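Local coordinates for sensor protein (Pseudomonas syringae pv. tomato, PDB 2R8R) that probably works as the osmosensing histidine kinase KdpD, passing phosphate from ATP to a protein histidine, and is represented here by its N-terminal P-loop NTPase-like region, at residues Val88-Leu93 and Ile118-Thr123; Pro58-Leu63 and Glu74-Ala79; Pro15-Thr20 and Ile162-Arg167. All blocks are in the same frame, centred on the assembly; numbering follows the deposited sequence.

Contact 1 (Val88-Leu93 and Ile118-Thr123)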
ATOM      1  N   VAL A  88       9.349   3.028   9.446  1.00 16.71           N
ATOM      2  CA  VAL A  88       7.899   2.782   9.621  1.00 15.56           C
ATOM      3  C   VAL A  88       7.316   2.104   8.379  1.00 15.48           C
ATOM      4  O   VAL A  88       7.584   2.504   7.240  1.00 15.30           O
ATOM      5  CB  VAL A  88       7.094   4.061  10.016  1.00 15.51           C
ATOM      6  CG1 VAL A  88       5.612   3.746  10.214  1.00 13.40           C
ATOM      7  CG2 VAL A  88       7.643   4.634  11.299  1.00 13.76           C
ATOM      8  N   LEU A  89       6.555   1.037   8.625  1.00 14.74           N
ATOM      9  CA  LEU A  89       5.839   0.328   7.573  1.00 14.73           C
ATOM     10  C   LEU A  89       4.416   0.850   7.446  1.00 14.39           C
ATOM     11  O   LEU A  89       3.652   0.897   8.440  1.00 15.28           O
ATOM     12  CB  LEU A  89       5.808  -1.176   7.854  1.00 14.65           C
ATOM     13  CG  LEU A  89       7.155  -1.761   8.252  1.00 14.72           C
ATOM     14  CD1 LEU A  89       6.970  -3.271   8.397  1.00 13.75           C
ATOM     15  CD2 LEU A  89       8.236  -1.387   7.248  1.00 11.81           C
ATOM     16  N   VAL A  90       4.089   1.270   6.230  1.00 13.94           N
ATOM     17  CA  VAL A  90       2.815   1.964   5.920  1.00 13.50           C
ATOM     18  C   VAL A  90       2.202   1.415   4.614  1.00 14.01           C
ATOM     19  O   VAL A  90       2.636   1.782   3.517  1.00 13.56           O
ATOM     20  CB  VAL A  90       3.018   3.488   5.785  1.00 13.66           C
ATOM     21  CG1 VAL A  90       1.659   4.215   5.452  1.00 12.26           C
ATOM     22  CG2 VAL A  90       3.686   4.072   7.055  1.00 12.40           C
ATOM     23  N   ASP A  91       1.233   0.498   4.745  1.00 14.22           N
ATOM     24  CA  ASP A  91       0.456   0.016   3.604  1.00 15.22           C
ATOM     25  C   ASP A  91      -0.369   1.132   2.983  1.00 15.50           C
ATOM     26  O   ASP A  91      -0.788   2.053   3.671  1.00 15.84           O
ATOM     27  CB  ASP A  91      -0.444  -1.173   3.996  1.00 15.12           C
ATOM     28  CG  ASP A  91       0.135  -2.509   3.549  1.00 19.23           C
ATOM     29  OD1 ASP A  91       0.582  -2.606   2.375  1.00 21.44           O
ATOM     30  OD2 ASP A  91       0.125  -3.464   4.354  1.00 21.55           O
ATOM     31  N   GLU A  92      -0.543   1.072   1.669  1.00 15.89           N
ATOM     32  CA  GLU A  92      -1.526   1.882   0.965  1.00 16.39           C
ATOM     33  C   GLU A  92      -1.254   3.384   0.881  1.00 15.82           C
ATOM     34  O   GLU A  92      -1.927   4.195   1.520  1.00 15.71           O
ATOM     35  CB  GLU A  92      -2.935   1.555   1.474  1.00 16.00           C
ATOM     36  CG  GLU A  92      -3.255   0.095   1.098  1.00 17.96           C
ATOM     37  CD  GLU A  92      -4.603  -0.450   1.568  1.00 20.09           C
ATOM     38  OE1 GLU A  92      -5.481   0.346   2.034  1.00 26.34           O
ATOM     39  OE2 GLU A  92      -4.761  -1.703   1.445  1.00 24.81           O
ATOM     40  N   LEU A  93      -0.286   3.712   0.024  1.00 14.77           N
ATOM     41  CA  LEU A  93       0.266   5.051  -0.149  1.00 14.93           C
ATOM     42  C   LEU A  93      -0.781   6.087  -0.636  1.00 15.52           C
ATOM     43  O   LEU A  93      -0.688   7.284  -0.295  1.00 16.25           O
ATOM     44  CB  LEU A  93       1.428   4.951  -1.165  1.00 14.16           C
ATOM     45  CG  LEU A  93       2.204   6.174  -1.654  1.00 14.17           C
ATOM     46  CD1 LEU A  93       2.846   7.009  -0.504  1.00 12.68           C
ATOM     47  CD2 LEU A  93       3.250   5.715  -2.652  1.00 13.45           C
ATOM     48  N   ILE A 118      12.534   9.735   9.590  1.00 13.28           N
ATOM     49  CA  ILE A 118      12.084   8.354   9.701  1.00 13.47           C
ATOM     50  C   ILE A 118      11.992   7.768   8.280  1.00 13.70           C
ATOM     51  O   ILE A 118      11.378   8.354   7.380  1.00 13.74           O
ATOM     52  CB  ILE A 118      10.716   8.275  10.476  1.00 14.12           C
ATOM     53  CG1 ILE A 118      10.880   8.906  11.884  1.00 15.20           C
ATOM     54  CG2 ILE A 118      10.149   6.797  10.557  1.00 12.48           C
ATOM     55  CD1 ILE A 118       9.547   9.279  12.559  1.00 11.97           C
ATOM     56  N   ASP A 119      12.621   6.617   8.081  1.00 13.41           N
ATOM     57  CA  ASP A 119      12.469   5.868   6.832  1.00 13.85           C
ATOM     58  C   ASP A 119      11.076   5.264   6.758  1.00 12.88           C
ATOM     59  O   ASP A 119      10.486   4.896   7.781  1.00 13.49           O
ATOM     60  CB  ASP A 119      13.524   4.743   6.733  1.00 13.71           C
ATOM     61  CG  ASP A 119      14.956   5.274   6.663  1.00 14.66           C
ATOM     62  OD1 ASP A 119      15.208   6.324   6.026  1.00 13.22           O
ATOM     63  OD2 ASP A 119      15.836   4.618   7.243  1.00 15.60           O
ATOM     64  N   VAL A 120      10.554   5.168   5.538  1.00 12.58           N
ATOM     65  CA  VAL A 120       9.262   4.581   5.296  1.00 11.55           C
ATOM     66  C   VAL A 120       9.269   3.553   4.167  1.00 11.95           C
ATOM     67  O   VAL A 120       9.821   3.795   3.088  1.00 11.12           O
ATOM     68  CB  VAL A 120       8.160   5.652   5.027  1.00 11.93           C
ATOM     69  CG1 VAL A 120       6.842   4.938   4.731  1.00  8.47           C
ATOM     70  CG2 VAL A 120       7.991   6.634   6.236  1.00  9.21           C
ATOM     71  N   TYR A 121       8.656   2.397   4.434  1.00 11.86           N
ATOM     72  CA  TYR A 121       8.309   1.408   3.379  1.00 11.67           C
ATOM     73  C   TYR A 121       6.804   1.514   3.167  1.00 11.17           C
ATOM     74  O   TYR A 121       6.049   1.664   4.124  1.00 10.56           O
ATOM     75  CB  TYR A 121       8.631  -0.037   3.806  1.00 11.52           C
ATOM     76  CG  TYR A 121      10.101  -0.462   3.831  1.00 12.10           C
ATOM     77  CD1 TYR A 121      11.130   0.428   3.600  1.00 10.55           C
ATOM     78  CD2 TYR A 121      10.444  -1.798   4.129  1.00 12.79           C
ATOM     79  CE1 TYR A 121      12.473   0.022   3.653  1.00 10.39           C
ATOM     80  CE2 TYR A 121      11.774  -2.209   4.167  1.00 12.95           C
ATOM     81  CZ  TYR A 121      12.784  -1.290   3.917  1.00 11.70           C
ATOM     82  OH  TYR A 121      14.096  -1.719   3.942  1.00 12.72           O
ATOM     83  N   THR A 122       6.380   1.467   1.910  1.00 11.55           N
ATOM     84  CA  THR A 122       4.960   1.593   1.571  1.00 11.83           C
ATOM     85  C   THR A 122       4.608   0.726   0.376  1.00 12.16           C
ATOM     86  O   THR A 122       5.478   0.265  -0.341  1.00 12.97           O
ATOM     87  CB  THR A 122       4.535   3.112   1.338  1.00 12.22           C
ATOM     88  OG1 THR A 122       3.106   3.226   1.382  1.00 10.38           O
ATOM     89  CG2 THR A 122       5.052   3.676   0.001  1.00 10.36           C
ATOM     90  N   THR A 123       3.320   0.489   0.193  1.00 13.09           N
ATOM     91  CA  THR A 123       2.805  -0.276  -0.947  1.00 13.18           C
ATOM     92  C   THR A 123       1.792   0.572  -1.706  1.00 13.58           C
ATOM     93  O   THR A 123       1.098   1.403  -1.118  1.00 14.87           O
ATOM     94  CB  THR A 123       2.135  -1.541  -0.469  1.00 12.61           C
ATOM     95  OG1 THR A 123       0.998  -1.168   0.301  1.00 12.17           O
ATOM     96  CG2 THR A 123       3.104  -2.367   0.411  1.00 11.69           C
TER
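The Tyr121 ring takes the CD2 methyl of Leu89 obliquely, with 3.8 Å between Leu89 CD2 and Tyr121 CD2; the two side chains run alongside each other in one direction, while Ala26 and Gln30 of helix 19-32 and Lys8 of strand 7-12 also touch the tyrosine. The Asp91 carboxylate is held through both oxygens. Its OD1 receives Thr123 OG1 on the anti lone pair at 2.6 Å and also bonds Thr20 OG1, whereas OD2 is met by Glu43 N. With chi1 at 65°, Thr123 OG1 sits between its own backbone N and carbonyl carbon, where it can donate to Asp91 and still accept from Glu92 N at 3.0 Å. Such a grip should fix the carboxylate's rotation.

Upstream the strands pair in parallel: Val88 N reaches Asp119 O, Tyr121 N bonds Val88 O, and Val90 N meets Tyr121 O at 2.9 Å. At the end of the pairing the hydroxyl of Thr122 donates to Val90 O (OG1 to O 2.6 Å), and Leu93 N closes onto Thr123 O. Val88 CG2 presses tightly on Ile118 CG2 at 3.4 Å, and the Leu93 and Thr122 side chains cross at about a right angle, meeting through Leu93 CD2 and Thr122 CG2.

An Asp-Glu pair ending a hydrophobic strand beside a P-loop is consistent with a Walker B motif. Strands 87-90 and 119-125, joined by a beta-alpha-beta crossover through helix 106-115, lie between strands 37-39 and 7-12; helix 19-32 packs on Leu89 and Tyr121, helix 106-115 on Val90.

Contact 2 (Pro58-Leu63 and Glu74-Ala79)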
ATOM      1  N   PRO A  58       7.550  -5.073  15.785  1.00 21.89           N
ATOM      2  CA  PRO A  58       6.862  -4.140  16.650  1.00 21.76           C
ATOM      3  C   PRO A  58       5.724  -3.446  15.889  1.00 22.48           C
ATOM      4  O   PRO A  58       5.847  -3.169  14.676  1.00 21.50           O
ATOM      5  CB  PRO A  58       7.961  -3.141  17.018  1.00 21.88           C
ATOM      6  CG  PRO A  58       9.235  -3.927  16.840  1.00 21.97           C
ATOM      7  CD  PRO A  58       8.981  -4.736  15.648  1.00 21.56           C
ATOM      8  N   GLN A  59       4.639  -3.160  16.613  1.00 22.90           N
ATOM      9  CA  GLN A  59       3.427  -2.615  16.008  1.00 23.28           C
ATOM     10  C   GLN A  59       2.905  -1.435  16.793  1.00 23.20           C
ATOM     11  O   GLN A  59       2.855  -1.483  18.029  1.00 23.10           O
ATOM     12  CB  GLN A  59       2.381  -3.700  15.944  1.00 23.45           C
ATOM     13  CG  GLN A  59       2.724  -4.813  14.949  1.00 23.89           C
ATOM     14  CD  GLN A  59       1.855  -6.013  15.169  1.00 26.21           C
ATOM     15  OE1 GLN A  59       0.658  -5.881  15.317  1.00 26.90           O
ATOM     16  NE2 GLN A  59       2.446  -7.184  15.189  1.00 28.94           N
ATOM     17  N   GLN A  60       2.526  -0.368  16.074  1.00 23.00           N
ATOM     18  CA  GLN A  60       1.962   0.819  16.711  1.00 22.33           C
ATOM     19  C   GLN A  60       0.441   0.748  16.686  1.00 22.29           C
ATOM     20  O   GLN A  60      -0.136   0.774  15.627  1.00 21.69           O
ATOM     21  CB  GLN A  60       2.449   2.055  15.986  1.00 22.31           C
ATOM     22  CG  GLN A  60       2.009   3.379  16.587  1.00 22.15           C
ATOM     23  CD  GLN A  60       2.706   3.694  17.894  1.00 25.34           C
ATOM     24  OE1 GLN A  60       3.944   3.745  17.962  1.00 25.02           O
ATOM     25  NE2 GLN A  60       1.902   3.907  18.966  1.00 27.52           N
ATOM     26  N   PRO A  61      -0.228   0.647  17.850  1.00 22.48           N
ATOM     27  CA  PRO A  61      -1.691   0.584  17.766  1.00 23.30           C
ATOM     28  C   PRO A  61      -2.338   1.650  16.846  1.00 24.14           C
ATOM     29  O   PRO A  61      -1.964   2.814  16.849  1.00 24.27           O
ATOM     30  CB  PRO A  61      -2.136   0.745  19.221  1.00 22.62           C
ATOM     31  CG  PRO A  61      -1.048   0.108  19.979  1.00 22.78           C
ATOM     32  CD  PRO A  61       0.234   0.524  19.234  1.00 22.88           C
ATOM     33  N   LEU A  62      -3.301   1.231  16.055  1.00 25.55           N
ATOM     34  CA  LEU A  62      -4.062   2.157  15.228  1.00 26.29           C
ATOM     35  C   LEU A  62      -5.004   3.034  16.062  1.00 27.64           C
ATOM     36  O   LEU A  62      -5.397   2.692  17.188  1.00 26.97           O
ATOM     37  CB  LEU A  62      -4.876   1.381  14.180  1.00 25.55           C
ATOM     38  CG  LEU A  62      -4.074   0.497  13.220  1.00 25.57           C
ATOM     39  CD1 LEU A  62      -5.036  -0.493  12.508  1.00 24.37           C
ATOM     40  CD2 LEU A  62      -3.212   1.299  12.190  1.00 20.41           C
ATOM     41  N   LEU A  63      -5.383   4.164  15.476  1.00 29.56           N
ATOM     42  CA  LEU A  63      -6.487   4.966  16.010  1.00 30.82           C
ATOM     43  C   LEU A  63      -7.807   4.503  15.411  1.00 32.13           C
ATOM     44  O   LEU A  63      -7.970   4.488  14.202  1.00 32.15           O
ATOM     45  CB  LEU A  63      -6.287   6.452  15.677  1.00 31.10           C
ATOM     46  CG  LEU A  63      -5.021   7.178  16.157  1.00 30.36           C
ATOM     47  CD1 LEU A  63      -4.884   8.514  15.440  1.00 29.04           C
ATOM     48  CD2 LEU A  63      -5.044   7.353  17.669  1.00 29.17           C
ATOM     49  N   GLU A  74      -6.827   4.406  11.577  1.00 27.90           N
ATOM     50  CA  GLU A  74      -5.718   5.113  10.971  1.00 26.73           C
ATOM     51  C   GLU A  74      -4.459   4.841  11.758  1.00 26.01           C
ATOM     52  O   GLU A  74      -4.498   4.572  12.955  1.00 25.22           O
ATOM     53  CB  GLU A  74      -5.908   6.643  11.020  1.00 26.57           C
ATOM     54  CG  GLU A  74      -6.620   7.319   9.887  1.00 26.27           C
ATOM     55  CD  GLU A  74      -6.376   6.721   8.553  1.00 25.05           C
ATOM     56  OE1 GLU A  74      -5.212   6.380   8.263  1.00 29.29           O
ATOM     57  OE2 GLU A  74      -7.349   6.629   7.781  1.00 22.04           O
HETATM   58  N   MSE A  75      -3.346   4.968  11.051  1.00 25.37           N
HETATM   59  CA  MSE A  75      -2.050   5.061  11.628  1.00 25.59           C
HETATM   60  C   MSE A  75      -2.016   6.192  12.677  1.00 24.15           C
HETATM   61  O   MSE A  75      -2.565   7.311  12.464  1.00 22.99           O
HETATM   62  CB  MSE A  75      -1.076   5.354  10.519  1.00 25.36           C
HETATM   63  CG  MSE A  75       0.310   5.442  10.932  1.00 27.08           C
HETATM   64 SE   MSE A  75       1.426   6.022   9.455  0.65 30.03          SE
HETATM   65  CE  MSE A  75       0.652   7.693   9.092  1.00 28.70           C
ATOM     66  N   ASP A  76      -1.401   5.869  13.814  1.00 22.19           N
ATOM     67  CA  ASP A  76      -1.215   6.826  14.869  1.00 20.97           C
ATOM     68  C   ASP A  76       0.052   7.630  14.616  1.00 20.02           C
ATOM     69  O   ASP A  76       1.084   7.398  15.208  1.00 20.36           O
ATOM     70  CB  ASP A  76      -1.176   6.123  16.210  1.00 20.64           C
ATOM     71  CG  ASP A  76      -1.255   7.074  17.364  1.00 19.99           C
ATOM     72  OD1 ASP A  76      -1.243   8.303  17.165  1.00 20.84           O
ATOM     73  OD2 ASP A  76      -1.360   6.581  18.490  1.00 18.89           O
ATOM     74  N   LEU A  77      -0.071   8.609  13.735  1.00 19.52           N
ATOM     75  CA  LEU A  77       1.029   9.435  13.278  1.00 19.28           C
ATOM     76  C   LEU A  77       1.754  10.143  14.438  1.00 19.90           C
ATOM     77  O   LEU A  77       2.992  10.163  14.504  1.00 20.18           O
ATOM     78  CB  LEU A  77       0.474  10.467  12.291  1.00 19.19           C
ATOM     79  CG  LEU A  77       1.433  11.460  11.612  1.00 19.71           C
ATOM     80  CD1 LEU A  77       2.551  10.725  10.833  1.00 19.70           C
ATOM     81  CD2 LEU A  77       0.616  12.432  10.692  1.00 18.62           C
ATOM     82  N   ASP A  78       0.961  10.729  15.327  1.00 19.50           N
ATOM     83  CA  ASP A  78       1.448  11.433  16.494  1.00 20.14           C
ATOM     84  C   ASP A  78       2.291  10.534  17.375  1.00 19.41           C
ATOM     85  O   ASP A  78       3.315  10.930  17.799  1.00 19.99           O
ATOM     86  CB  ASP A  78       0.277  11.963  17.339  1.00 20.60           C
ATOM     87  CG  ASP A  78      -0.393  13.172  16.728  1.00 22.38           C
ATOM     88  OD1 ASP A  78      -0.241  13.358  15.506  1.00 26.62           O
ATOM     89  OD2 ASP A  78      -1.074  13.938  17.467  1.00 27.46           O
ATOM     90  N   ALA A  79       1.854   9.316  17.641  1.00 19.38           N
ATOM     91  CA  ALA A  79       2.659   8.396  18.431  1.00 18.75           C
ATOM     92  C   ALA A  79       3.938   7.991  17.701  1.00 18.87           C
ATOM     93  O   ALA A  79       4.975   7.815  18.349  1.00 18.92           O
ATOM     94  CB  ALA A  79       1.846   7.164  18.836  1.00 17.95           C
TER
HETATM   95  O   HOH W   1      -0.233   3.213  14.076  1.00 21.95           O
HETATM   96  O   HOH W   2      -0.894   4.200  18.901  1.00 27.13           O
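The open end of a beta hairpin, strands 63-67 and 70-74, meets here the start of helix 77-83. Leu63 and Glu74 form an antiparallel hydrogen-bonded pair: Leu63 N donates to Glu74 O at 2.7 Å, and Glu74 N returns a bond to Leu63 O at 2.9 Å, arriving in the carbonyl plane. Outside this pair the two chains part, and side chains and water fill the joint.

Asp76 is the helix N-cap. Its OD1 accepts from Ala79 N at 3.3 Å, the amide coming from above the carboxylate plane, 72° out of it. Meanwhile the Leu63 and Asp76 side chains cross at about a right angle, with Leu63 CD2 3.8 Å from Asp76 CG. A chi1 of -169° sets the aspartate's carboxylate opposite the backbone N, where OD1 meets the helix amide; CB, placed by the backbone, lies beside Pro61 O. Asp76 also centres an inverse gamma turn, closed by a weak bond from Leu77 N to Met75 O.

Water 2 ties Gln60 NE2, Pro61 O and Asp76 OD2 together, standing 2.7 Å from Pro61 O. Water 1 accepts from Asp76 N at 2.9 Å and lies beside Gln60 O. The bend of Gln60 at chi2 lays its amide against the helix's first turn, where NE2 is 3.3 Å from Ala79 CB.

The end of the Glu74 side chain leads away from residues 58-63, to a salt bridge with Arg106 and bonds to His95 and Ala98 N. The selenomethionine Met75 packs on Asp109 of helix 106-115 and Leu80 of helix 77-83, while residues 58-60 run beside strand 37-39, with backbone hydrogen bonds between Ala39 and both Pro58 and Gln60.

Contact 3 (Pro15-Thr20 and Ile162-Arg167). With SO4 (sulfate ion), chain C.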
ATOM      1  N   PRO A  15      -4.320  -5.749  -6.310  1.00 15.08           N
ATOM      2  CA  PRO A  15      -4.435  -6.503  -5.090  1.00 14.62           C
ATOM      3  C   PRO A  15      -4.112  -7.995  -5.328  1.00 14.11           C
ATOM      4  O   PRO A  15      -4.561  -8.580  -6.323  1.00 12.76           O
ATOM      5  CB  PRO A  15      -5.925  -6.312  -4.717  1.00 14.95           C
ATOM      6  CG  PRO A  15      -6.312  -5.056  -5.316  1.00 14.73           C
ATOM      7  CD  PRO A  15      -5.564  -5.017  -6.605  1.00 14.97           C
ATOM      8  N   GLY A  16      -3.333  -8.572  -4.423  1.00 13.22           N
ATOM      9  CA  GLY A  16      -3.033  -9.983  -4.444  1.00 13.37           C
ATOM     10  C   GLY A  16      -1.714 -10.360  -5.071  1.00 13.37           C
ATOM     11  O   GLY A  16      -1.416 -11.529  -5.144  1.00 13.36           O
ATOM     12  N   VAL A  17      -0.916  -9.388  -5.515  1.00 13.43           N
ATOM     13  CA  VAL A  17       0.362  -9.691  -6.168  1.00 13.08           C
ATOM     14  C   VAL A  17       1.515  -9.938  -5.194  1.00 13.03           C
ATOM     15  O   VAL A  17       2.554 -10.451  -5.592  1.00 12.20           O
ATOM     16  CB  VAL A  17       0.740  -8.625  -7.248  1.00 13.99           C
ATOM     17  CG1 VAL A  17      -0.315  -8.634  -8.362  1.00 12.64           C
ATOM     18  CG2 VAL A  17       0.973  -7.198  -6.617  1.00 10.83           C
ATOM     19  N   GLY A  18       1.297  -9.647  -3.912  1.00 13.42           N
ATOM     20  CA  GLY A  18       2.296  -9.888  -2.866  1.00 12.95           C
ATOM     21  C   GLY A  18       3.079  -8.695  -2.372  1.00 12.39           C
ATOM     22  O   GLY A  18       4.143  -8.840  -1.811  1.00 12.72           O
ATOM     23  N   LYS A  19       2.541  -7.511  -2.549  1.00 12.64           N
ATOM     24  CA  LYS A  19       3.208  -6.260  -2.112  1.00 11.97           C
ATOM     25  C   LYS A  19       3.480  -6.216  -0.615  1.00 12.65           C
ATOM     26  O   LYS A  19       4.610  -5.930  -0.183  1.00 12.04           O
ATOM     27  CB  LYS A  19       2.340  -5.052  -2.447  1.00 11.69           C
ATOM     28  CG  LYS A  19       2.067  -4.792  -3.911  1.00 11.09           C
ATOM     29  CD  LYS A  19       1.208  -3.491  -4.075  1.00 11.91           C
ATOM     30  CE  LYS A  19      -0.236  -3.554  -3.491  1.00  9.81           C
ATOM     31  NZ  LYS A  19      -1.015  -4.705  -4.121  1.00  9.56           N
ATOM     32  N   THR A  20       2.436  -6.482   0.180  1.00 12.73           N
ATOM     33  CA  THR A  20       2.565  -6.423   1.634  1.00 13.87           C
ATOM     34  C   THR A  20       3.521  -7.462   2.188  1.00 13.78           C
ATOM     35  O   THR A  20       4.375  -7.143   3.001  1.00 13.99           O
ATOM     36  CB  THR A  20       1.233  -6.604   2.318  1.00 13.73           C
ATOM     37  OG1 THR A  20       0.419  -5.506   1.959  1.00 15.49           O
ATOM     38  CG2 THR A  20       1.392  -6.594   3.812  1.00 14.58           C
ATOM     39  N   ILE A 162       6.686  -5.491  -7.671  1.00 12.85           N
ATOM     40  CA  ILE A 162       6.273  -6.808  -7.214  1.00 12.46           C
ATOM     41  C   ILE A 162       5.322  -7.299  -8.313  1.00 13.65           C
ATOM     42  O   ILE A 162       4.260  -6.727  -8.547  1.00 12.81           O
ATOM     43  CB  ILE A 162       5.600  -6.775  -5.824  1.00 12.86           C
ATOM     44  CG1 ILE A 162       6.526  -6.071  -4.815  1.00 11.60           C
ATOM     45  CG2 ILE A 162       5.129  -8.181  -5.369  1.00 10.98           C
ATOM     46  CD1 ILE A 162       7.799  -6.770  -4.555  1.00 10.68           C
ATOM     47  N   ASP A 163       5.763  -8.336  -9.015  1.00 13.41           N
ATOM     48  CA  ASP A 163       5.120  -8.789 -10.233  1.00 14.11           C
ATOM     49  C   ASP A 163       4.485 -10.170  -9.986  1.00 13.64           C
ATOM     50  O   ASP A 163       4.960 -10.950  -9.172  1.00 15.48           O
ATOM     51  CB  ASP A 163       6.169  -8.827 -11.347  1.00 13.89           C
ATOM     52  CG  ASP A 163       5.621  -9.255 -12.679  1.00 13.50           C
ATOM     53  OD1 ASP A 163       4.550  -8.769 -13.107  1.00 17.45           O
ATOM     54  OD2 ASP A 163       6.320 -10.035 -13.343  1.00 11.20           O
ATOM     55  N   LEU A 164       3.401 -10.441 -10.683  1.00 14.39           N
ATOM     56  CA  LEU A 164       2.728 -11.721 -10.634  1.00 14.71           C
ATOM     57  C   LEU A 164       1.953 -11.884 -11.936  1.00 14.67           C
ATOM     58  O   LEU A 164       1.253 -10.970 -12.334  1.00 15.64           O
ATOM     59  CB  LEU A 164       1.800 -11.775  -9.411  1.00 15.06           C
ATOM     60  CG  LEU A 164       1.282 -13.171  -9.044  1.00 15.78           C
ATOM     61  CD1 LEU A 164       2.386 -14.008  -8.329  1.00 13.54           C
ATOM     62  CD2 LEU A 164      -0.000 -13.113  -8.262  1.00 13.83           C
ATOM     63  N   PRO A 165       2.060 -13.057 -12.608  1.00 14.77           N
ATOM     64  CA  PRO A 165       1.183 -13.286 -13.796  1.00 14.43           C
ATOM     65  C   PRO A 165      -0.331 -13.170 -13.538  1.00 14.06           C
ATOM     66  O   PRO A 165      -0.852 -13.692 -12.520  1.00 13.38           O
ATOM     67  CB  PRO A 165       1.518 -14.725 -14.190  1.00 15.27           C
ATOM     68  CG  PRO A 165       2.927 -14.950 -13.612  1.00 14.15           C
ATOM     69  CD  PRO A 165       2.907 -14.231 -12.322  1.00 13.73           C
ATOM     70  N   PRO A 166      -1.046 -12.467 -14.423  1.00 14.40           N
ATOM     71  CA  PRO A 166      -2.507 -12.349 -14.296  1.00 14.97           C
ATOM     72  C   PRO A 166      -3.258 -13.671 -14.084  1.00 15.65           C
ATOM     73  O   PRO A 166      -4.119 -13.750 -13.229  1.00 16.56           O
ATOM     74  CB  PRO A 166      -2.905 -11.668 -15.616  1.00 14.75           C
ATOM     75  CG  PRO A 166      -1.664 -10.836 -15.938  1.00 14.36           C
ATOM     76  CD  PRO A 166      -0.539 -11.688 -15.579  1.00 14.00           C
ATOM     77  N   ARG A 167      -2.914 -14.696 -14.827  1.00 17.41           N
ATOM     78  CA  ARG A 167      -3.562 -15.996 -14.695  1.00 19.69           C
ATOM     79  C   ARG A 167      -3.454 -16.544 -13.272  1.00 19.86           C
ATOM     80  O   ARG A 167      -4.415 -17.083 -12.690  1.00 20.08           O
ATOM     81  CB  ARG A 167      -2.952 -16.983 -15.691  1.00 19.88           C
ATOM     82  CG  ARG A 167      -3.841 -18.152 -16.016  1.00 24.73           C
ATOM     83  CD  ARG A 167      -3.104 -19.521 -15.951  1.00 30.26           C
ATOM     84  NE  ARG A 167      -2.877 -19.869 -14.540  1.00 33.33           N
ATOM     85  CZ  ARG A 167      -1.687 -20.033 -13.953  1.00 33.66           C
ATOM     86  NH1 ARG A 167      -0.577 -19.941 -14.644  1.00 35.06           N
ATOM     87  NH2 ARG A 167      -1.610 -20.303 -12.653  1.00 33.60           N
TER
HETATM   88  S   SO4 C 226      -0.952  -7.520  -2.008  1.00 19.03           S
HETATM   89  O1  SO4 C 226      -2.292  -7.007  -2.102  1.00 22.03           O
HETATM   90  O2  SO4 C 226      -0.869  -8.935  -1.851  1.00 18.73           O
HETATM   91  O3  SO4 C 226      -0.367  -7.005  -3.251  1.00 16.23           O
HETATM   92  O4  SO4 C 226      -0.368  -7.045  -0.746  1.00 17.98           O
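Oxygen O3 of the bound sulfate is gripped by the loop of residues 15-20, whose Val17 and Gly18 rest on Ile162: Lys19 N bonds it at 3.0 Å, Lys19 NZ closes on it, and Gly18 N adds a weak bond. The lysine chain bends at chi3 and chi4, bringing its ammonium back over the anion. The other oxygens meet Gly16 N at O1 (3.0 Å, nearly straight at 173°), Gly18 N at O2 and Thr20 N at O4 (3.0 Å). This ring of amides ahead of a helix, with Gly18 as N-cap, is consistent with a Walker A P-loop; the sulfate, probably from the crystallisation liquor, would then mark a nucleotide phosphate position.

Against residues 162-167 the loop packs without hydrogen bonds. A chi1 of -54° in Ile162 turns CG2 opposite the main-chain nitrogen and into the loop, 3.4 Å from Val17 O and 3.7 Å from Gly18 C. The Val17 and Leu164 side chains run antiparallel alongside one another, with Val17 CG1 3.9 Å from Leu164 CB, while Leu164 CD2 touches Gly16 O at 3.8 Å.

Leu169 of helix 166-174 packs on both Val17 and Leu164. Ile162 follows strand 158-161 and bonds Leu11 of strand 7-12 through its backbone; Asp163 turns away to a salt bridge with Arg201 of helix 194-209, which also covers Pro166.

Contact 1 pairs two central strands of the five-stranded parallel sheet (order 37-39, 87-90, 119-125, 7-12, 158-161), and contact 3 joins the loops that follow strands 7-12 and 158-161; their centres lie about 18 Å apart. They meet at Asp91 and Thr20, and where Thr123 CG2 packs on Lys19 O, so the putative Walker A and Walker B ends share one probable nucleotide site. The centre of contact 2 lies about 12 Å from that of contact 1, joined by Val90 CG2 against Met75 SE, and about 27 Å from that of contact 3, across the chain's centre. Along the chain contact 2 closes before contact 1 opens, and residues 15-20 and 162-167 enclose both, uniting early and late parts.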